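Local coordinates for ferric-siderophore receptor protein (Streptomyces coelicolor, PDB 2X4L), which probably binds ferric siderophores outside the cell membrane and hands them on for uptake, as a solute-binding receptor of an iron-transport system, at residues Ala50-Gly62 with Ser297-Pro309. Residues are numbered along the deposited sequence; the frame is centred on the assembly and turned at random.
Sequences AFTGVAAALFDYG and SPEPILSYDKCTP
Ile-301 lays its CG2 methyl over the backbone of helix 52-60, 3.4 Å from Ala-57 N, and also touches Ala-56 CB. Its CG1 branch lies beside the backbone N (chi1 -64°), which leaves CG2 to meet the helix. Glycine and alanine suit this face of the helix because they let the chain at 301-303 come close: the CA atoms of Ala-57 and Ser-303 are 4.8 Å apart. Ala-57 CB rests on the Leu-302 carbonyl group, and a water joins Gly-53 O, weakly, to Leu-302 N.

At the far end of helix 52-60, Asp-60 OD2 takes two bonds: Ser-303 OG donates to its anti lone pair at 2.8 Å, while Lys-306 NZ meets it on the syn side, also at 2.8 Å, in a salt bridge. Ser-303 OG in turn accepts from Lys-306 N, so this small hydroxyl both N-caps helix 304-320 and ties it to the carboxylate. Lys-306, bent at chi2 and chi4, brings its ammonium to Asp-305 and Asp-85 as well, a positive centre that probably offsets the crowding of acids. Without the carboxylate, as with an alanine at Asp-60, Ser-303 OG would probably lose its acceptor and Lys-306 be freer to swing toward its other acids.

Alongside, Tyr-61 OH accepts from Tyr-304 N at 3.1 Å, with an N-H...O angle of 161°, serving a first-turn amide, and donates to a water that bridges to Leu-302 O. Near the other end, Glu-299 OE1 lies 3.3 Å from Phe-51 CE2, the carboxylate being held by Arg-268 and Trp-126. The contact joins the helix that follows strand 48-51 of the N-terminal parallel sheet to the chain returning from the C-terminal lobe. Both tyrosines pack on helix 173-195, consistent with the two-lobed fold, its lobes spanned by a long helix, of ferric-siderophore-binding proteins of this family.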
ATOM      1  N   ALA A  50      -1.781   1.012 -15.421  1.00  8.71           N
ATOM      2  CA  ALA A  50      -1.599   1.444 -14.031  1.00  9.43           C
ATOM      3  C   ALA A  50      -0.570   0.616 -13.266  1.00  8.39           C
ATOM      4  O   ALA A  50      -0.396  -0.588 -13.548  1.00 10.06           O
ATOM      5  CB  ALA A  50      -2.969   1.335 -13.307  1.00 10.56           C
ATOM      6  N   PHE A  51       0.016   1.194 -12.239  1.00  7.87           N
ATOM      7  CA  PHE A  51       0.784   0.432 -11.293  1.00  7.24           C
ATOM      8  C   PHE A  51      -0.165  -0.692 -10.794  1.00  8.31           C
ATOM      9  O   PHE A  51      -1.354  -0.454 -10.583  1.00  9.27           O
ATOM     10  CB  PHE A  51       1.186   1.352 -10.134  1.00  8.92           C
ATOM     11  CG  PHE A  51       1.890   0.598  -9.038  1.00  7.20           C
ATOM     12  CD1 PHE A  51       3.152   0.077  -9.283  1.00  8.38           C
ATOM     13  CD2 PHE A  51       1.320   0.483  -7.780  1.00  8.97           C
ATOM     14  CE1 PHE A  51       3.810  -0.662  -8.313  1.00  8.92           C
ATOM     15  CE2 PHE A  51       1.987  -0.259  -6.797  1.00 10.31           C
ATOM     16  CZ  PHE A  51       3.254  -0.834  -7.057  1.00  7.33           C
ATOM     17  N   THR A  52       0.426  -1.891 -10.596  1.00  8.23           N
ATOM     18  CA  THR A  52      -0.430  -3.022 -10.254  1.00  8.29           C
ATOM     19  C   THR A  52      -1.391  -2.677  -9.097  1.00  9.03           C
ATOM     20  O   THR A  52      -2.562  -3.023  -9.153  1.00  8.58           O
ATOM     21  CB  THR A  52       0.424  -4.196  -9.912  1.00  8.84           C
ATOM     22  OG1 THR A  52       1.179  -4.467 -11.105  1.00 10.80           O
ATOM     23  CG2 THR A  52      -0.475  -5.427  -9.578  1.00 10.33           C
ATOM     24  N   GLY A  53      -0.883  -2.051  -8.013  1.00  7.42           N
ATOM     25  CA  GLY A  53      -1.754  -1.788  -6.837  1.00  8.08           C
ATOM     26  C   GLY A  53      -2.870  -0.818  -7.168  1.00  8.85           C
ATOM     27  O   GLY A  53      -3.941  -0.885  -6.508  1.00 10.06           O
ATOM     28  N   VAL A  54      -2.631   0.106  -8.076  1.00  7.90           N
ATOM     29  CA  VAL A  54      -3.681   1.038  -8.524  1.00  8.79           C
ATOM     30  C   VAL A  54      -4.693   0.316  -9.414  1.00  9.91           C
ATOM     31  O   VAL A  54      -5.934   0.405  -9.239  1.00 10.26           O
ATOM     32  CB  VAL A  54      -3.062   2.245  -9.263  1.00  8.35           C
ATOM     33  CG1 VAL A  54      -4.175   3.107  -9.930  1.00 11.40           C
ATOM     34  CG2 VAL A  54      -2.273   3.072  -8.237  1.00 10.76           C
ATOM     35  N   ALA A  55      -4.200  -0.562 -10.322  1.00 10.14           N
ATOM     36  CA  ALA A  55      -5.167  -1.406 -11.114  1.00 10.01           C
ATOM     37  C   ALA A  55      -6.016  -2.251 -10.169  1.00 10.42           C
ATOM     38  O   ALA A  55      -7.229  -2.430 -10.426  1.00 11.21           O
ATOM     39  CB  ALA A  55      -4.366  -2.328 -12.034  1.00 10.31           C
ATOM     40  N   ALA A  56      -5.425  -2.767  -9.074  1.00  9.03           N
ATOM     41  CA  ALA A  56      -6.173  -3.630  -8.147  1.00 10.38           C
ATOM     42  C   ALA A  56      -7.321  -2.805  -7.540  1.00 11.07           C
ATOM     43  O   ALA A  56      -8.492  -3.297  -7.379  1.00 11.83           O
ATOM     44  CB  ALA A  56      -5.229  -4.191  -7.090  1.00  9.37           C
ATOM     45  N   ALA A  57      -7.005  -1.545  -7.186  1.00 11.49           N
ATOM     46  CA  ALA A  57      -8.075  -0.662  -6.596  1.00 11.18           C
ATOM     47  C   ALA A  57      -9.175  -0.367  -7.609  1.00 12.34           C
ATOM     48  O   ALA A  57     -10.382  -0.523  -7.286  1.00 13.17           O
ATOM     49  CB  ALA A  57      -7.465   0.655  -6.121  1.00 11.84           C
ATOM     50  N   LEU A  58      -8.758   0.010  -8.808  1.00 11.30           N
ATOM     51  CA  LEU A  58      -9.754   0.338  -9.839  1.00 12.95           C
ATOM     52  C   LEU A  58     -10.620  -0.888 -10.145  1.00 14.75           C
ATOM     53  O   LEU A  58     -11.850  -0.712 -10.344  1.00 15.20           O
ATOM     54  CB  LEU A  58      -9.058   0.752 -11.145  1.00 12.27           C
ATOM     55  CG  LEU A  58      -8.404   2.103 -10.973  1.00 14.31           C
ATOM     56  CD1 LEU A  58      -7.551   2.512 -12.171  1.00 14.83           C
ATOM     57  CD2 LEU A  58      -9.442   3.202 -10.759  1.00 17.64           C
ATOM     58  N   PHE A  59     -10.048  -2.104 -10.147  1.00 13.83           N
ATOM     59  CA  PHE A  59     -10.820  -3.327 -10.370  1.00 13.63           C
ATOM     60  C   PHE A  59     -11.998  -3.439  -9.371  1.00 15.07           C
ATOM     61  O   PHE A  59     -13.128  -3.885  -9.772  1.00 16.51           O
ATOM     62  CB  PHE A  59      -9.903  -4.533 -10.211  1.00 15.76           C
ATOM     63  CG  PHE A  59     -10.603  -5.843 -10.488  1.00 15.54           C
ATOM     64  CD1 PHE A  59     -10.697  -6.335 -11.802  1.00 20.92           C
ATOM     65  CD2 PHE A  59     -11.196  -6.554  -9.455  1.00 17.99           C
ATOM     66  CE1 PHE A  59     -11.369  -7.500 -12.041  1.00 20.95           C
ATOM     67  CE2 PHE A  59     -11.913  -7.768  -9.708  1.00 21.57           C
ATOM     68  CZ  PHE A  59     -11.964  -8.228 -11.036  1.00 20.63           C
ATOM     69  N   ASP A  60     -11.759  -3.104  -8.097  1.00 14.79           N
ATOM     70  CA  ASP A  60     -12.843  -3.228  -7.111  1.00 14.74           C
ATOM     71  C   ASP A  60     -14.001  -2.226  -7.325  1.00 17.08           C
ATOM     72  O   ASP A  60     -15.087  -2.354  -6.704  1.00 18.48           O
ATOM     73  CB  ASP A  60     -12.227  -2.995  -5.725  1.00 14.24           C
ATOM     74  CG  ASP A  60     -11.476  -4.172  -5.241  1.00 15.33           C
ATOM     75  OD1 ASP A  60     -11.458  -5.249  -5.850  1.00 13.83           O
ATOM     76  OD2 ASP A  60     -10.841  -4.052  -4.172  1.00 13.88           O
ATOM     77  N   TYR A  61     -13.732  -1.206  -8.146  1.00 16.09           N
ATOM     78  CA  TYR A  61     -14.800  -0.280  -8.591  1.00 17.92           C
ATOM     79  C   TYR A  61     -15.251  -0.574  -9.998  1.00 19.66           C
ATOM     80  O   TYR A  61     -15.907   0.256 -10.564  1.00 22.43           O
ATOM     81  CB  TYR A  61     -14.218   1.116  -8.532  1.00 18.52           C
ATOM     82  CG  TYR A  61     -13.855   1.492  -7.115  1.00 15.81           C
ATOM     83  CD1 TYR A  61     -14.800   1.363  -6.080  1.00 19.32           C
ATOM     84  CD2 TYR A  61     -12.567   1.962  -6.765  1.00 14.15           C
ATOM     85  CE1 TYR A  61     -14.498   1.699  -4.749  1.00 22.69           C
ATOM     86  CE2 TYR A  61     -12.287   2.319  -5.403  1.00 13.32           C
ATOM     87  CZ  TYR A  61     -13.285   2.184  -4.410  1.00 16.47           C
ATOM     88  OH  TYR A  61     -12.936   2.483  -3.096  1.00 16.07           O
ATOM     89  N   GLY A  62     -14.877  -1.729 -10.549  1.00 19.16           N
ATOM     90  CA  GLY A  62     -15.326  -2.153 -11.865  1.00 20.14           C
ATOM     91  C   GLY A  62     -14.745  -1.377 -13.003  1.00 19.68           C
ATOM     92  O   GLY A  62     -15.362  -1.386 -14.098  1.00 20.50           O
ATOM     93  N   SER A 297       0.360  -3.862   5.119  1.00  9.26           N
ATOM     94  CA  SER A 297       0.501  -3.526   3.694  1.00  8.27           C
ATOM     95  C   SER A 297       1.013  -2.090   3.577  1.00  9.09           C
ATOM     96  O   SER A 297       0.213  -1.136   3.637  1.00  9.49           O
ATOM     97  CB  SER A 297      -0.872  -3.669   3.022  1.00  7.71           C
ATOM     98  OG  SER A 297      -1.267  -5.013   3.008  1.00  9.47           O
ATOM     99  N   PRO A 298       2.351  -1.886   3.449  1.00  8.84           N
ATOM    100  CA  PRO A 298       2.828  -0.497   3.389  1.00  9.11           C
ATOM    101  C   PRO A 298       2.393   0.196   2.097  1.00  8.43           C
ATOM    102  O   PRO A 298       2.482   1.386   2.013  1.00 10.03           O
ATOM    103  CB  PRO A 298       4.379  -0.614   3.444  1.00  9.04           C
ATOM    104  CG  PRO A 298       4.560  -2.017   4.036  1.00  8.85           C
ATOM    105  CD  PRO A 298       3.447  -2.861   3.396  1.00  8.82           C
ATOM    106  N   GLU A 299       1.930  -0.585   1.112  1.00  8.85           N
ATOM    107  CA  GLU A 299       1.282  -0.002  -0.112  1.00  8.04           C
ATOM    108  C   GLU A 299      -0.164  -0.495  -0.127  1.00  9.95           C
ATOM    109  O   GLU A 299      -0.506  -1.444  -0.869  1.00  9.45           O
ATOM    110  CB  GLU A 299       1.970  -0.479  -1.368  1.00  8.17           C
ATOM    111  CG  GLU A 299       3.419   0.096  -1.424  1.00  9.48           C
ATOM    112  CD  GLU A 299       4.076  -0.169  -2.750  1.00  7.78           C
ATOM    113  OE1 GLU A 299       3.461   0.075  -3.808  1.00  9.58           O
ATOM    114  OE2 GLU A 299       5.234  -0.685  -2.742  1.00 10.36           O
ATOM    115  N   PRO A 300      -1.051   0.069   0.682  1.00  8.52           N
ATOM    116  CA  PRO A 300      -2.468  -0.333   0.604  1.00  8.36           C
ATOM    117  C   PRO A 300      -2.938  -0.203  -0.830  1.00  8.82           C
ATOM    118  O   PRO A 300      -2.522   0.705  -1.591  1.00 10.53           O
ATOM    119  CB  PRO A 300      -3.193   0.722   1.480  1.00  9.51           C
ATOM    120  CG  PRO A 300      -2.099   1.081   2.505  1.00  9.97           C
ATOM    121  CD  PRO A 300      -0.821   1.153   1.687  1.00  8.76           C
ATOM    122  N   ILE A 301      -3.811  -1.140  -1.215  1.00  8.89           N
ATOM    123  CA  ILE A 301      -4.569  -1.023  -2.466  1.00 10.44           C
ATOM    124  C   ILE A 301      -5.700  -0.091  -2.110  1.00  9.71           C
ATOM    125  O   ILE A 301      -6.504  -0.326  -1.197  1.00 11.18           O
ATOM    126  CB  ILE A 301      -5.118  -2.387  -2.871  1.00  9.10           C
ATOM    127  CG1 ILE A 301      -3.974  -3.378  -3.184  1.00 12.02           C
ATOM    128  CG2 ILE A 301      -6.108  -2.221  -4.006  1.00 10.90           C
ATOM    129  CD1 ILE A 301      -4.469  -4.875  -3.198  1.00 12.72           C
ATOM    130  N   LEU A 302      -5.759   1.010  -2.845  1.00  9.76           N
ATOM    131  CA  LEU A 302      -6.623   2.152  -2.484  1.00 10.54           C
ATOM    132  C   LEU A 302      -8.133   1.979  -2.881  1.00 11.76           C
ATOM    133  O   LEU A 302      -8.713   2.846  -3.542  1.00 13.17           O
ATOM    134  CB  LEU A 302      -5.989   3.413  -3.018  1.00 10.57           C
ATOM    135  CG  LEU A 302      -4.622   3.781  -2.423  1.00 10.91           C
ATOM    136  CD1 LEU A 302      -3.973   4.892  -3.236  1.00 12.75           C
ATOM    137  CD2 LEU A 302      -4.788   4.137  -0.963  1.00 14.31           C
ATOM    138  N   SER A 303      -8.694   0.827  -2.484  1.00 11.75           N
ATOM    139  CA  SER A 303     -10.138   0.625  -2.479  1.00 12.96           C
ATOM    140  C   SER A 303     -10.580   0.383  -1.050  1.00 13.14           C
ATOM    141  O   SER A 303      -9.847  -0.117  -0.230  1.00 13.12           O
ATOM    142  CB  SER A 303     -10.610  -0.528  -3.355  1.00 13.10           C
ATOM    143  OG  SER A 303     -10.106  -1.729  -2.834  1.00 13.36           O
ATOM    144  N   TYR A 304     -11.810   0.796  -0.757  1.00 13.62           N
ATOM    145  CA  TYR A 304     -12.307   0.480   0.599  1.00 12.83           C
ATOM    146  C   TYR A 304     -12.302  -1.002   0.844  1.00 12.74           C
ATOM    147  O   TYR A 304     -11.943  -1.431   1.980  1.00 13.88           O
ATOM    148  CB  TYR A 304     -13.719   1.114   0.856  1.00 14.83           C
ATOM    149  CG  TYR A 304     -13.631   2.628   0.875  1.00 14.00           C
ATOM    150  CD1 TYR A 304     -13.038   3.318   1.951  1.00 13.60           C
ATOM    151  CD2 TYR A 304     -14.050   3.380  -0.249  1.00 18.82           C
ATOM    152  CE1 TYR A 304     -12.899   4.734   1.935  1.00 16.35           C
ATOM    153  CE2 TYR A 304     -13.919   4.760  -0.255  1.00 18.72           C
ATOM    154  CZ  TYR A 304     -13.410   5.422   0.834  1.00 18.07           C
ATOM    155  OH  TYR A 304     -13.262   6.768   0.806  1.00 20.71           O
ATOM    156  N   ASP A 305     -12.604  -1.800  -0.161  1.00 13.96           N
ATOM    157  CA  ASP A 305     -12.642  -3.217  -0.034  1.00 14.65           C
ATOM    158  C   ASP A 305     -11.302  -3.748   0.467  1.00 12.93           C
ATOM    159  O   ASP A 305     -11.245  -4.659   1.294  1.00 17.79           O
ATOM    160  CB  ASP A 305     -12.964  -3.787  -1.421  1.00 15.88           C
ATOM    161  CG  ASP A 305     -12.995  -5.182  -1.405  1.00 23.25           C
ATOM    162  OD1 ASP A 305     -14.082  -5.741  -1.497  1.00 31.19           O
ATOM    163  OD2 ASP A 305     -11.916  -5.724  -1.156  1.00 27.16           O
ATOM    164  N   LYS A 306     -10.258  -3.278  -0.173  1.00 12.29           N
ATOM    165  CA  LYS A 306      -8.941  -3.789   0.236  1.00 11.72           C
ATOM    166  C   LYS A 306      -8.293  -3.151   1.427  1.00 10.61           C
ATOM    167  O   LYS A 306      -7.309  -3.660   1.985  1.00 11.15           O
ATOM    168  CB  LYS A 306      -7.971  -3.709  -0.954  1.00 10.09           C
ATOM    169  CG  LYS A 306      -8.340  -4.582  -2.124  1.00 10.99           C
ATOM    170  CD  LYS A 306      -8.269  -6.052  -1.794  1.00 11.89           C
ATOM    171  CE  LYS A 306      -8.790  -6.926  -2.970  1.00 14.76           C
ATOM    172  NZ  LYS A 306     -10.268  -6.637  -3.279  1.00 15.53           N
ATOM    173  N   CYS A 307      -8.855  -2.040   1.884  1.00 10.32           N
ATOM    174  CA  CYS A 307      -8.321  -1.434   3.130  1.00 10.32           C
ATOM    175  C   CYS A 307      -9.078  -1.854   4.383  1.00 10.01           C
ATOM    176  O   CYS A 307      -8.593  -1.740   5.492  1.00 11.85           O
ATOM    177  CB  CYS A 307      -8.405   0.114   3.024  1.00 10.61           C
ATOM    178  SG  CYS A 307      -7.010   0.690   1.906  1.00 12.31           S
ATOM    179  N   THR A 308     -10.319  -2.294   4.227  1.00  9.73           N
ATOM    180  CA  THR A 308     -11.120  -2.824   5.347  1.00 10.69           C
ATOM    181  C   THR A 308     -10.370  -3.904   6.089  1.00 12.12           C
ATOM    182  O   THR A 308     -10.257  -3.890   7.343  1.00 12.67           O
ATOM    183  CB  THR A 308     -12.521  -3.252   4.926  1.00 12.03           C
ATOM    184  OG1 THR A 308     -13.184  -2.103   4.423  1.00 14.18           O
ATOM    185  CG2 THR A 308     -13.405  -3.815   6.094  1.00 15.30           C
ATOM    186  N   PRO A 309      -9.708  -4.890   5.382  1.00 10.91           N
ATOM    187  CA  PRO A 309      -9.011  -5.929   6.137  1.00 12.21           C
ATOM    188  C   PRO A 309      -7.815  -5.388   6.911  1.00 10.57           C
ATOM    189  O   PRO A 309      -7.372  -5.952   7.902  1.00 11.79           O
ATOM    190  CB  PRO A 309      -8.621  -6.967   5.051  1.00 12.46           C
ATOM    191  CG  PRO A 309      -9.563  -6.756   3.986  1.00 15.51           C
ATOM    192  CD  PRO A 309      -9.945  -5.287   3.973  1.00 12.00           C
TER
HETATM  193  O   HOH W   1      -3.959   1.483  -5.042  1.00  7.33           O
HETATM  194  O   HOH W   2     -11.019   4.214  -2.885  1.00  8.80           O